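Local coordinates for protein PA0821 (Pseudomonas aeruginosa, PDB 7DRG) that probably acts as the antitoxin (immunity protein) that protects Pseudomonas aeruginosa from a putative VRR-NUC nuclease effector of its type VI secretion system, at residues I34-C39 with Y184-T189; D63-L68 with W125-Y130; L73-R78 with L87-D92; F148-L153 with L160-L165. One frame throughout, in Å; residues are numbered along the deposited sequence.

Interaction 1 of 4, residues I34-C39 with Y184-T189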
# COMPACT_ATOMS: atom_id res chain seq x y z
N ILE B 34 18.26 -3.10 7.63
CA ILE B 34 17.64 -2.68 6.37
C ILE B 34 16.93 -3.90 5.79
O ILE B 34 17.57 -4.87 5.38
CB ILE B 34 18.67 -2.12 5.39
CG1 ILE B 34 19.41 -0.93 6.02
CG2 ILE B 34 17.99 -1.73 4.09
CD1 ILE B 34 20.57 -0.42 5.17
N GLY B 35 15.59 -3.85 5.74
CA GLY B 35 14.83 -4.99 5.26
C GLY B 35 14.70 -5.08 3.75
O GLY B 35 14.54 -6.17 3.21
N ALA B 36 14.73 -3.93 3.08
CA ALA B 36 14.53 -3.91 1.63
C ALA B 36 15.22 -2.70 1.01
O ALA B 36 15.21 -1.68 1.60
CB ALA B 36 13.05 -3.90 1.32
N VAL B 37 15.79 -2.87 -0.18
CA VAL B 37 16.40 -1.71 -0.87
C VAL B 37 16.01 -1.78 -2.34
O VAL B 37 16.10 -2.80 -2.92
CB VAL B 37 17.92 -1.60 -0.66
CG1 VAL B 37 18.64 -2.84 -1.11
CG2 VAL B 37 18.48 -0.37 -1.34
N LEU B 38 15.51 -0.66 -2.85
CA LEU B 38 15.10 -0.57 -4.25
C LEU B 38 16.35 -0.47 -5.12
O LEU B 38 17.18 0.35 -4.86
CB LEU B 38 14.18 0.64 -4.44
CG LEU B 38 13.51 0.77 -5.80
CD1 LEU B 38 12.66 -0.44 -6.16
CD2 LEU B 38 12.71 2.04 -5.90
N CYS B 39 16.43 -1.34 -6.11
CA CYS B 39 17.60 -1.36 -6.97
C CYS B 39 17.19 -1.78 -8.37
O CYS B 39 16.01 -2.01 -8.66
CB CYS B 39 18.67 -2.28 -6.38
SG CYS B 39 18.11 -3.99 -6.24
N TYR B 184 13.00 -4.88 -5.25
CA TYR B 184 13.55 -4.78 -3.90
C TYR B 184 14.39 -6.01 -3.61
O TYR B 184 13.88 -7.13 -3.67
CB TYR B 184 12.45 -4.65 -2.84
CG TYR B 184 11.88 -3.27 -2.78
CD1 TYR B 184 12.53 -2.26 -2.09
CD2 TYR B 184 10.70 -2.96 -3.45
CE1 TYR B 184 12.02 -0.98 -2.06
CE2 TYR B 184 10.18 -1.68 -3.41
CZ TYR B 184 10.84 -0.70 -2.72
OH TYR B 184 10.33 0.58 -2.69
N ASN B 185 15.66 -5.80 -3.28
CA ASN B 185 16.41 -6.85 -2.60
C ASN B 185 15.96 -6.88 -1.15
O ASN B 185 15.84 -5.83 -0.52
CB ASN B 185 17.92 -6.60 -2.68
CG ASN B 185 18.50 -6.91 -4.03
OD1 ASN B 185 17.91 -7.67 -4.80
ND2 ASN B 185 19.66 -6.35 -4.32
N LEU B 186 15.69 -8.07 -0.63
CA LEU B 186 15.29 -8.21 0.76
C LEU B 186 16.46 -8.73 1.59
O LEU B 186 17.49 -9.17 1.06
CB LEU B 186 14.09 -9.16 0.89
CG LEU B 186 12.88 -8.82 0.02
CD1 LEU B 186 11.74 -9.78 0.32
CD2 LEU B 186 12.44 -7.37 0.23
N SER B 187 16.30 -8.66 2.91
CA SER B 187 17.31 -9.14 3.82
C SER B 187 17.66 -10.59 3.49
O SER B 187 16.76 -11.41 3.28
CB SER B 187 16.81 -9.03 5.26
OG SER B 187 17.64 -9.79 6.12
N PRO B 188 18.95 -10.94 3.42
CA PRO B 188 19.32 -12.32 3.06
C PRO B 188 18.85 -13.35 4.07
O PRO B 188 18.66 -14.52 3.71
CB PRO B 188 20.85 -12.27 2.99
CG PRO B 188 21.17 -10.84 2.74
CD PRO B 188 20.12 -10.05 3.47
N THR B 189 18.66 -12.96 5.33
CA THR B 189 18.27 -13.89 6.38
C THR B 189 16.88 -13.65 6.94
O THR B 189 16.27 -14.60 7.45
CB THR B 189 19.28 -13.84 7.54
OG1 THR B 189 19.41 -12.49 8.00
CG2 THR B 189 20.62 -14.35 7.08

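Interaction 2 of 4, residues D63-L68 with W125-Y130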
# COMPACT_ATOMS: atom_id res chain seq x y z
N ASP B 63 33.26 -12.04 -12.99
CA ASP B 63 34.40 -11.15 -13.25
C ASP B 63 33.93 -9.80 -13.77
O ASP B 63 34.40 -8.75 -13.33
CB ASP B 63 35.36 -11.79 -14.26
CG ASP B 63 36.18 -12.92 -13.68
OD1 ASP B 63 36.29 -13.04 -12.43
OD2 ASP B 63 36.75 -13.69 -14.49
N GLU B 64 33.00 -9.82 -14.73
CA GLU B 64 32.43 -8.60 -15.30
C GLU B 64 31.73 -7.77 -14.23
O GLU B 64 31.87 -6.54 -14.18
CB GLU B 64 31.44 -8.96 -16.40
CG GLU B 64 31.97 -8.97 -17.78
CD GLU B 64 30.84 -8.91 -18.78
OE1 GLU B 64 30.24 -9.96 -19.04
OE2 GLU B 64 30.55 -7.80 -19.27
N PHE B 65 30.92 -8.43 -13.40
CA PHE B 65 30.18 -7.73 -12.36
C PHE B 65 31.12 -7.18 -11.29
O PHE B 65 30.96 -6.05 -10.83
CB PHE B 65 29.16 -8.69 -11.75
CG PHE B 65 28.42 -8.15 -10.57
CD1 PHE B 65 27.34 -7.30 -10.75
CD2 PHE B 65 28.79 -8.49 -9.28
CE1 PHE B 65 26.64 -6.80 -9.66
CE2 PHE B 65 28.09 -8.00 -8.18
CZ PHE B 65 27.03 -7.15 -8.39
N GLU B 66 32.12 -7.98 -10.91
CA GLU B 66 33.00 -7.60 -9.81
C GLU B 66 33.86 -6.40 -10.18
O GLU B 66 34.27 -5.64 -9.29
CB GLU B 66 33.87 -8.79 -9.41
CG GLU B 66 34.56 -8.65 -8.08
CD GLU B 66 35.30 -9.92 -7.67
OE1 GLU B 66 36.00 -10.50 -8.53
OE2 GLU B 66 35.18 -10.33 -6.49
N ARG B 67 34.15 -6.20 -11.47
CA ARG B 67 34.88 -5.00 -11.87
C ARG B 67 34.15 -3.74 -11.43
O ARG B 67 34.78 -2.75 -11.04
CB ARG B 67 35.12 -4.97 -13.38
CG ARG B 67 36.01 -3.82 -13.82
CD ARG B 67 36.20 -3.77 -15.34
NE ARG B 67 34.93 -3.58 -16.04
CZ ARG B 67 34.34 -2.41 -16.21
NH1 ARG B 67 34.90 -1.30 -15.74
NH2 ARG B 67 33.18 -2.34 -16.86
N LEU B 68 32.81 -3.78 -11.44
CA LEU B 68 32.02 -2.65 -10.96
C LEU B 68 31.79 -2.70 -9.46
O LEU B 68 31.80 -1.66 -8.80
CB LEU B 68 30.67 -2.61 -11.67
CG LEU B 68 30.66 -2.78 -13.19
CD1 LEU B 68 29.23 -2.65 -13.70
CD2 LEU B 68 31.59 -1.77 -13.85
N TRP B 125 23.81 -3.90 -4.26
CA TRP B 125 24.65 -4.70 -5.14
C TRP B 125 24.42 -6.17 -4.81
O TRP B 125 24.45 -6.55 -3.64
CB TRP B 125 26.13 -4.37 -4.96
CG TRP B 125 26.55 -2.98 -5.33
CD1 TRP B 125 26.62 -1.90 -4.51
CD2 TRP B 125 27.02 -2.54 -6.62
NE1 TRP B 125 27.09 -0.81 -5.20
CE2 TRP B 125 27.34 -1.17 -6.50
CE3 TRP B 125 27.20 -3.17 -7.85
CZ2 TRP B 125 27.82 -0.42 -7.57
CZ3 TRP B 125 27.68 -2.42 -8.92
CH2 TRP B 125 27.98 -1.06 -8.77
N LEU B 126 24.18 -6.98 -5.83
CA LEU B 126 23.85 -8.39 -5.64
C LEU B 126 24.40 -9.21 -6.79
O LEU B 126 24.34 -8.78 -7.95
CB LEU B 126 22.33 -8.59 -5.56
CG LEU B 126 21.84 -10.04 -5.56
CD1 LEU B 126 22.01 -10.63 -4.18
CD2 LEU B 126 20.39 -10.13 -6.04
N PHE B 127 24.93 -10.39 -6.48
CA PHE B 127 25.22 -11.40 -7.50
C PHE B 127 24.90 -12.74 -6.87
O PHE B 127 25.59 -13.15 -5.93
CB PHE B 127 26.67 -11.32 -7.97
CG PHE B 127 26.98 -12.16 -9.19
CD1 PHE B 127 27.37 -13.49 -9.06
CD2 PHE B 127 26.90 -11.61 -10.46
CE1 PHE B 127 27.68 -14.26 -10.17
CE2 PHE B 127 27.22 -12.39 -11.59
CZ PHE B 127 27.59 -13.70 -11.44
N ASP B 128 23.86 -13.41 -7.36
CA ASP B 128 23.29 -14.57 -6.69
C ASP B 128 23.16 -15.71 -7.69
O ASP B 128 22.38 -15.60 -8.65
CB ASP B 128 21.93 -14.20 -6.09
CG ASP B 128 21.31 -15.30 -5.25
OD1 ASP B 128 21.80 -16.44 -5.24
OD2 ASP B 128 20.31 -14.99 -4.57
N ILE B 129 23.88 -16.81 -7.46
CA ILE B 129 23.79 -18.01 -8.28
C ILE B 129 23.05 -19.09 -7.51
O ILE B 129 23.41 -19.39 -6.36
CB ILE B 129 25.17 -18.54 -8.70
CG1 ILE B 129 25.91 -17.51 -9.54
CG2 ILE B 129 25.02 -19.86 -9.46
CD1 ILE B 129 27.39 -17.84 -9.67
N TYR B 130 22.04 -19.68 -8.13
CA TYR B 130 21.32 -20.82 -7.57
C TYR B 130 21.31 -21.90 -8.65
O TYR B 130 20.58 -21.80 -9.63
CB TYR B 130 19.92 -20.41 -7.14
CG TYR B 130 19.06 -21.54 -6.61
CD1 TYR B 130 19.09 -21.89 -5.28
CD2 TYR B 130 18.18 -22.21 -7.45
CE1 TYR B 130 18.30 -22.90 -4.79
CE2 TYR B 130 17.38 -23.22 -6.97
CZ TYR B 130 17.45 -23.56 -5.64
OH TYR B 130 16.66 -24.57 -5.14

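Interaction 3 of 4, residues L73-R78 with L87-D92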
# COMPACT_ATOMS: atom_id res chain seq x y z
N LEU B 73 31.02 -4.79 -2.32
CA LEU B 73 30.57 -6.08 -1.80
C LEU B 73 31.08 -6.29 -0.38
O LEU B 73 32.20 -5.90 -0.04
CB LEU B 73 31.05 -7.21 -2.70
CG LEU B 73 30.46 -7.22 -4.11
CD1 LEU B 73 31.00 -8.40 -4.91
CD2 LEU B 73 28.94 -7.28 -4.05
N THR B 74 30.25 -6.94 0.44
CA THR B 74 30.58 -7.09 1.86
C THR B 74 30.44 -8.52 2.38
O THR B 74 31.17 -8.90 3.29
CB THR B 74 29.69 -6.16 2.69
OG1 THR B 74 28.33 -6.34 2.31
CG2 THR B 74 30.10 -4.71 2.48
N TRP B 75 29.54 -9.32 1.81
CA TRP B 75 29.24 -10.64 2.34
C TRP B 75 29.02 -11.66 1.23
O TRP B 75 28.49 -11.33 0.16
CB TRP B 75 27.99 -10.62 3.24
CG TRP B 75 28.07 -9.62 4.32
CD1 TRP B 75 27.44 -8.41 4.37
CD2 TRP B 75 28.83 -9.73 5.53
NE1 TRP B 75 27.77 -7.75 5.53
CE2 TRP B 75 28.62 -8.54 6.26
CE3 TRP B 75 29.68 -10.70 6.05
CZ2 TRP B 75 29.22 -8.31 7.49
CZ3 TRP B 75 30.27 -10.47 7.28
CH2 TRP B 75 30.04 -9.28 7.99
N LEU B 76 29.41 -12.90 1.50
CA LEU B 76 29.08 -14.04 0.65
C LEU B 76 28.27 -15.04 1.47
O LEU B 76 28.77 -15.58 2.47
CB LEU B 76 30.34 -14.70 0.09
CG LEU B 76 30.06 -16.02 -0.62
CD1 LEU B 76 29.19 -15.79 -1.85
CD2 LEU B 76 31.38 -16.68 -1.01
N TRP B 77 27.05 -15.31 1.03
CA TRP B 77 26.17 -16.31 1.63
C TRP B 77 26.18 -17.58 0.78
O TRP B 77 26.08 -17.51 -0.45
CB TRP B 77 24.74 -15.79 1.77
CG TRP B 77 24.52 -14.79 2.89
CD1 TRP B 77 24.43 -13.42 2.78
CD2 TRP B 77 24.34 -15.09 4.29
NE1 TRP B 77 24.22 -12.87 4.03
CE2 TRP B 77 24.16 -13.87 4.96
CE3 TRP B 77 24.33 -16.28 5.02
CZ2 TRP B 77 23.96 -13.80 6.34
CZ3 TRP B 77 24.13 -16.21 6.39
CH2 TRP B 77 23.96 -14.98 7.03
N ARG B 78 26.32 -18.73 1.43
CA ARG B 78 26.28 -20.02 0.76
C ARG B 78 25.41 -20.97 1.56
O ARG B 78 25.52 -21.02 2.79
CB ARG B 78 27.68 -20.62 0.58
CG ARG B 78 28.61 -19.84 -0.36
CD ARG B 78 29.99 -20.49 -0.41
NE ARG B 78 30.54 -20.60 0.93
CZ ARG B 78 31.46 -21.48 1.29
NH1 ARG B 78 31.95 -22.33 0.40
NH2 ARG B 78 31.89 -21.50 2.54
N LEU B 87 28.20 -18.04 6.02
CA LEU B 87 28.46 -16.61 5.90
C LEU B 87 29.95 -16.34 5.94
O LEU B 87 30.63 -16.77 6.88
CB LEU B 87 27.76 -15.83 7.01
CG LEU B 87 28.08 -14.34 6.99
CD1 LEU B 87 27.59 -13.72 5.68
CD2 LEU B 87 27.45 -13.64 8.19
N THR B 88 30.45 -15.62 4.94
CA THR B 88 31.86 -15.24 4.86
C THR B 88 31.97 -13.76 4.52
O THR B 88 31.28 -13.29 3.62
CB THR B 88 32.60 -16.08 3.80
OG1 THR B 88 32.34 -17.47 4.01
CG2 THR B 88 34.10 -15.82 3.86
N ALA B 89 32.82 -13.04 5.25
CA ALA B 89 33.10 -11.66 4.86
C ALA B 89 33.76 -11.64 3.48
O ALA B 89 34.59 -12.50 3.17
CB ALA B 89 34.02 -10.98 5.88
N TYR B 90 33.38 -10.66 2.66
CA TYR B 90 33.85 -10.64 1.27
C TYR B 90 35.37 -10.59 1.20
O TYR B 90 35.98 -11.22 0.32
CB TYR B 90 33.23 -9.45 0.54
CG TYR B 90 33.73 -9.22 -0.87
CD1 TYR B 90 33.45 -10.14 -1.88
CD2 TYR B 90 34.44 -8.08 -1.20
CE1 TYR B 90 33.91 -9.93 -3.18
CE2 TYR B 90 34.90 -7.86 -2.49
CZ TYR B 90 34.63 -8.78 -3.48
OH TYR B 90 35.08 -8.55 -4.76
N ARG B 91 36.00 -9.86 2.13
CA ARG B 91 37.46 -9.81 2.23
C ARG B 91 38.08 -11.20 2.38
O ARG B 91 39.20 -11.42 1.93
CB ARG B 91 37.87 -8.95 3.42
CG ARG B 91 38.24 -7.53 3.09
CD ARG B 91 38.85 -6.86 4.32
NE ARG B 91 40.09 -7.51 4.72
CZ ARG B 91 41.30 -7.12 4.31
NH1 ARG B 91 41.41 -6.08 3.50
NH2 ARG B 91 42.38 -7.76 4.72
N ASP B 92 37.38 -12.12 3.05
CA ASP B 92 37.93 -13.43 3.38
C ASP B 92 37.59 -14.51 2.37
O ASP B 92 37.97 -15.67 2.56
CB ASP B 92 37.43 -13.87 4.76
CG ASP B 92 37.82 -12.91 5.86
OD1 ASP B 92 38.85 -12.21 5.69
OD2 ASP B 92 37.10 -12.85 6.88
O HOH W 1 29.95 -18.17 2.62

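Interaction 4 of 4, residues F148-L153 with L160-L165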
# COMPACT_ATOMS: atom_id res chain seq x y z
N PHE B 148 21.22 -10.51 -10.33
CA PHE B 148 22.26 -9.55 -10.01
C PHE B 148 21.67 -8.16 -10.05
O PHE B 148 20.64 -7.92 -10.69
CB PHE B 148 23.46 -9.68 -10.96
CG PHE B 148 23.17 -9.21 -12.35
CD1 PHE B 148 22.41 -9.98 -13.21
CD2 PHE B 148 23.64 -7.98 -12.79
CE1 PHE B 148 22.14 -9.53 -14.51
CE2 PHE B 148 23.37 -7.52 -14.07
CZ PHE B 148 22.61 -8.31 -14.93
N SER B 149 22.29 -7.23 -9.33
CA SER B 149 21.70 -5.91 -9.26
C SER B 149 22.76 -4.85 -9.01
O SER B 149 23.84 -5.13 -8.47
CB SER B 149 20.65 -5.84 -8.15
OG SER B 149 21.26 -5.86 -6.87
N VAL B 150 22.42 -3.63 -9.39
CA VAL B 150 23.22 -2.44 -9.09
C VAL B 150 22.30 -1.39 -8.47
O VAL B 150 21.07 -1.44 -8.64
CB VAL B 150 23.91 -1.88 -10.35
CG1 VAL B 150 24.79 -2.94 -11.03
CG2 VAL B 150 22.87 -1.30 -11.32
N PRO B 151 22.87 -0.40 -7.78
CA PRO B 151 22.06 0.68 -7.21
C PRO B 151 21.46 1.56 -8.29
O PRO B 151 21.99 1.69 -9.40
CB PRO B 151 23.05 1.47 -6.36
CG PRO B 151 24.22 0.56 -6.16
CD PRO B 151 24.28 -0.32 -7.35
N LEU B 152 20.34 2.20 -7.94
CA LEU B 152 19.70 3.13 -8.87
C LEU B 152 20.60 4.32 -9.17
O LEU B 152 20.63 4.80 -10.31
CB LEU B 152 18.36 3.61 -8.30
CG LEU B 152 17.30 2.54 -8.05
CD1 LEU B 152 15.98 3.20 -7.65
CD2 LEU B 152 17.08 1.67 -9.27
N LEU B 153 21.34 4.81 -8.17
CA LEU B 153 22.22 5.94 -8.41
C LEU B 153 23.36 5.55 -9.34
O LEU B 153 23.77 6.35 -10.19
CB LEU B 153 22.77 6.48 -7.08
CG LEU B 153 23.66 7.72 -7.18
CD1 LEU B 153 22.91 8.90 -7.81
CD2 LEU B 153 24.21 8.10 -5.81
N LEU B 160 24.67 2.69 -19.22
CA LEU B 160 24.85 1.54 -20.10
C LEU B 160 25.48 0.34 -19.41
O LEU B 160 25.56 -0.73 -20.02
CB LEU B 160 25.71 1.93 -21.32
CG LEU B 160 25.14 3.08 -22.15
CD1 LEU B 160 26.00 3.29 -23.38
CD2 LEU B 160 23.69 2.80 -22.55
N ASP B 161 25.91 0.47 -18.15
CA ASP B 161 26.71 -0.59 -17.54
C ASP B 161 25.86 -1.82 -17.21
O ASP B 161 26.22 -2.95 -17.58
CB ASP B 161 27.41 -0.08 -16.28
CG ASP B 161 28.63 0.75 -16.59
OD1 ASP B 161 28.85 1.10 -17.78
OD2 ASP B 161 29.39 1.05 -15.64
N PHE B 162 24.76 -1.64 -16.48
CA PHE B 162 23.90 -2.78 -16.16
C PHE B 162 23.36 -3.42 -17.43
O PHE B 162 23.34 -4.65 -17.57
CB PHE B 162 22.76 -2.35 -15.24
CG PHE B 162 21.76 -3.43 -14.96
CD1 PHE B 162 20.73 -3.68 -15.85
CD2 PHE B 162 21.86 -4.21 -13.82
CE1 PHE B 162 19.82 -4.69 -15.63
CE2 PHE B 162 20.94 -5.22 -13.58
CZ PHE B 162 19.93 -5.46 -14.48
N LEU B 163 22.91 -2.59 -18.37
CA LEU B 163 22.39 -3.11 -19.63
C LEU B 163 23.43 -3.98 -20.33
O LEU B 163 23.12 -5.08 -20.81
CB LEU B 163 21.97 -1.93 -20.51
CG LEU B 163 21.56 -2.22 -21.95
CD1 LEU B 163 20.39 -3.17 -21.98
CD2 LEU B 163 21.22 -0.89 -22.63
N GLN B 164 24.69 -3.52 -20.38
CA GLN B 164 25.75 -4.31 -20.99
C GLN B 164 25.94 -5.64 -20.27
O GLN B 164 26.14 -6.68 -20.91
CB GLN B 164 27.06 -3.52 -20.99
CG GLN B 164 28.17 -4.19 -21.77
CD GLN B 164 27.94 -4.14 -23.27
OE1 GLN B 164 27.92 -3.06 -23.87
NE2 GLN B 164 27.73 -5.31 -23.88
N LEU B 165 25.87 -5.64 -18.94
CA LEU B 165 25.98 -6.89 -18.18
C LEU B 165 24.85 -7.84 -18.55
O LEU B 165 25.08 -9.03 -18.76
CB LEU B 165 25.97 -6.62 -16.68
CG LEU B 165 27.13 -5.84 -16.05
CD1 LEU B 165 26.87 -5.67 -14.56
CD2 LEU B 165 28.46 -6.54 -16.30

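Interaction 1 of 4, residues I34-C39 with Y184-T189
Val37 and Asn185 form a hydrogen-bonded antiparallel pair and exchange two backbone bonds: Val37 N donates to Asn185 O at 3.0 Å, and Asn185 N to Val37 O at 3.1 Å. Two residues along on each strand, just past the end of strand 182-186, the bond from Ser187 N to Gly35 O is weak, with an angle of only 134° at the hydrogen. Short CA-H...O contacts fill in between these bonds, the closest from Ala36 CA to Asn185 O at 3.2 Å.

The apolar contacts gather on the face carrying Ala36, Leu38, Tyr184 and Leu186. With CG anti to its carbonyl carbon (chi1 -78°), Tyr184 lays its ring along strand 34-46, and CE1 lies 3.6 Å from Leu38 CB. Leu38 CD1 covers one ring face, offset toward the rim, in a CH-pi contact. Ala36 CB touches both Tyr184 CD1 and Leu186 CD2.

On the other face Val37 and Asn185 lie side by side, while Cys39 SG comes to 3.4 Å from Asn185 ND2. That amide nitrogen is satisfied elsewhere, by Gly123 O and Ser149 OG, and Tyr184 OH bonds to Leu17 O.

Strand 34-46 is flanked here by strand 182-186 and by strand 19-22, against which Gly35 and Ala36 form a classic beta bulge opposite Ile20; helix 191-204 covers Tyr184 and Leu186.

Interaction 2 of 4, residues D63-L68 with W125-Y130
Phe65 projects from helix 52-69 against strand 126-131, and its ring makes most of this contact. CG stands anti to the backbone N (chi1 174°), which carries the ring to the start of the strand, where CZ comes to 3.2 Å from Leu126 O. That carbonyl is already taken up by the backbone N of Ser149 in the next strand, so the ring lies against an oxygen whose bonding is provided within the sheet.

Packing is tight around this ring. Phe65 CE2 reaches 3.6 Å from Phe127 CB, and Phe127 CD2 lies over one face of the Phe65 ring. The two side chains run past one another, each heading toward the other's backbone, with their planes at 35°, an oblique meeting rather than a stack. Trp125 offers the edge of its indole instead, with CE3 4.0 Å from Phe65 CZ.

Toward the end of the helix the fit is looser. Leu68 CB touches Trp125 CZ3 at 4.1 Å, and no hydrogen bond spans the contact. The side chains of Asp63 and Glu64 turn elsewhere, to salt bridges with Arg97 and Arg172 respectively, and Arg67 is exposed to solvent.

One buried phenylalanine of a helix, with a leucine beside it, pressed against Phe127 of the strand and Trp125 just before it, is characteristic of a helix layered on antiparallel strands, as in alpha+beta folds.

Interaction 3 of 4, residues L73-R78 with L87-D92
Leu76 O is gripped from two directions: Thr88 N donates to it at 3.0 Å, and a water molecule probably gives it a second hydrogen at 2.9 Å. The same water accepts from Arg78 NE at 3.0 Å and is bonded to Thr88 OG1, so it ties a carbonyl, a guanidinium group and a hydroxyl together at the side of the strands. Arg78 is held further by NH2, which bonds to the backbone oxygens of Gln83 and Lys85 in the connecting loop. In return Leu76 N donates to Thr88 O at 2.9 Å, nearly in line with the carbonyl bond.

These bonds define a beta hairpin, strands 75-77 and 87-89, with Leu76 and Thr88 as its hydrogen-bonded pair; strand 109-114 lies along the other edge of 75-77, where Thr74 and Trp75 form a classic beta bulge opposite Thr114.

Leu87 packs between two indoles. Its CD1 sits over the centre of the six-membered ring of Trp77, 3.5 Å from CE2, while Trp75 CE3 touches the same methyl at 3.7 Å. Trp77 also packs on Pro188 and Thr189.

Beyond the hairpin strands, Tyr90 N donates to Thr74 O from above the carbonyl plane, 58° out of it. Tyr90 CG lies anti to the backbone N (chi1 175°), turning the ring back under Leu73, whose CB stands 3.6 Å from the ring centroid, almost on its normal. The phenol OH bonds to Glu66 OE2 of helix 52-69.

Interaction 4 of 4, residues F148-L153 with L160-L165
Phe148 and Phe162 meet at their CE2 atoms, 3.4 Å apart, in the closest approach between segments 148-153 and 160-165. Their planes are within 21° of parallel, but with centroids 4.9 Å apart the rings are slid so far that they barely overlap; what touches is one side of each ring, with Phe148 CE2 also 3.6 Å from Phe162 CD2. Leu165, one turn further along the helix, brings CB to 3.8 Å from the same Phe148 CE2. From the strand, Val150 CG2 reaches Phe162 CD2 at 4.0 Å, so Phe162 is held between two residues that point to one side of the strand.

Torsions set this up. Phe148 CG lies between the backbone N and the carbonyl carbon (chi1 71°), folding the ring over toward the helix. Phe162 has CG anti to its N (chi1 175°) instead, and reaches down to the strand, where Ser149 CA lies near the edge of the ring.

Around this shell, Phe169 of the same helix and Phe127 of the neighbouring strand pack on Phe148, and Leu40 of strand 34-46 touches Phe162. Leu165 also touches Leu68 and Glu64 of helix 52-69. The intervening helix 152-157, preceded by Pro151 at the N-cap position, carries Tyr154, whose OH bonds to Asp161 OD2 at the head of helix 161-173.

No hydrogen bond crosses between the two segments; buried aromatic and aliphatic carbon alone joins them, so the contact probably depends on shape and exclusion of water rather than on directional bonds.

How the interactions relate
From the N terminus, interaction 1 opens first, on strand 34-46, and closes last, at strand 182-186, so its wide loop encloses the other three. Within that loop, interaction 2 spans from helix 52-69 to strand 126-131 and itself contains interaction 3, a short hairpin. Interaction 4 follows in series after interaction 2 has closed; none cross. Segments 125-130 and 148-153 lie on adjacent strands, which places interactions 2 and 4 about 10 Å apart between centres, with helices 52-69 and 161-173 packed on these strands. Pro188 and Thr189 bring interaction 1 against the hairpin of interaction 3, whereas interactions 3 and 4 do not touch.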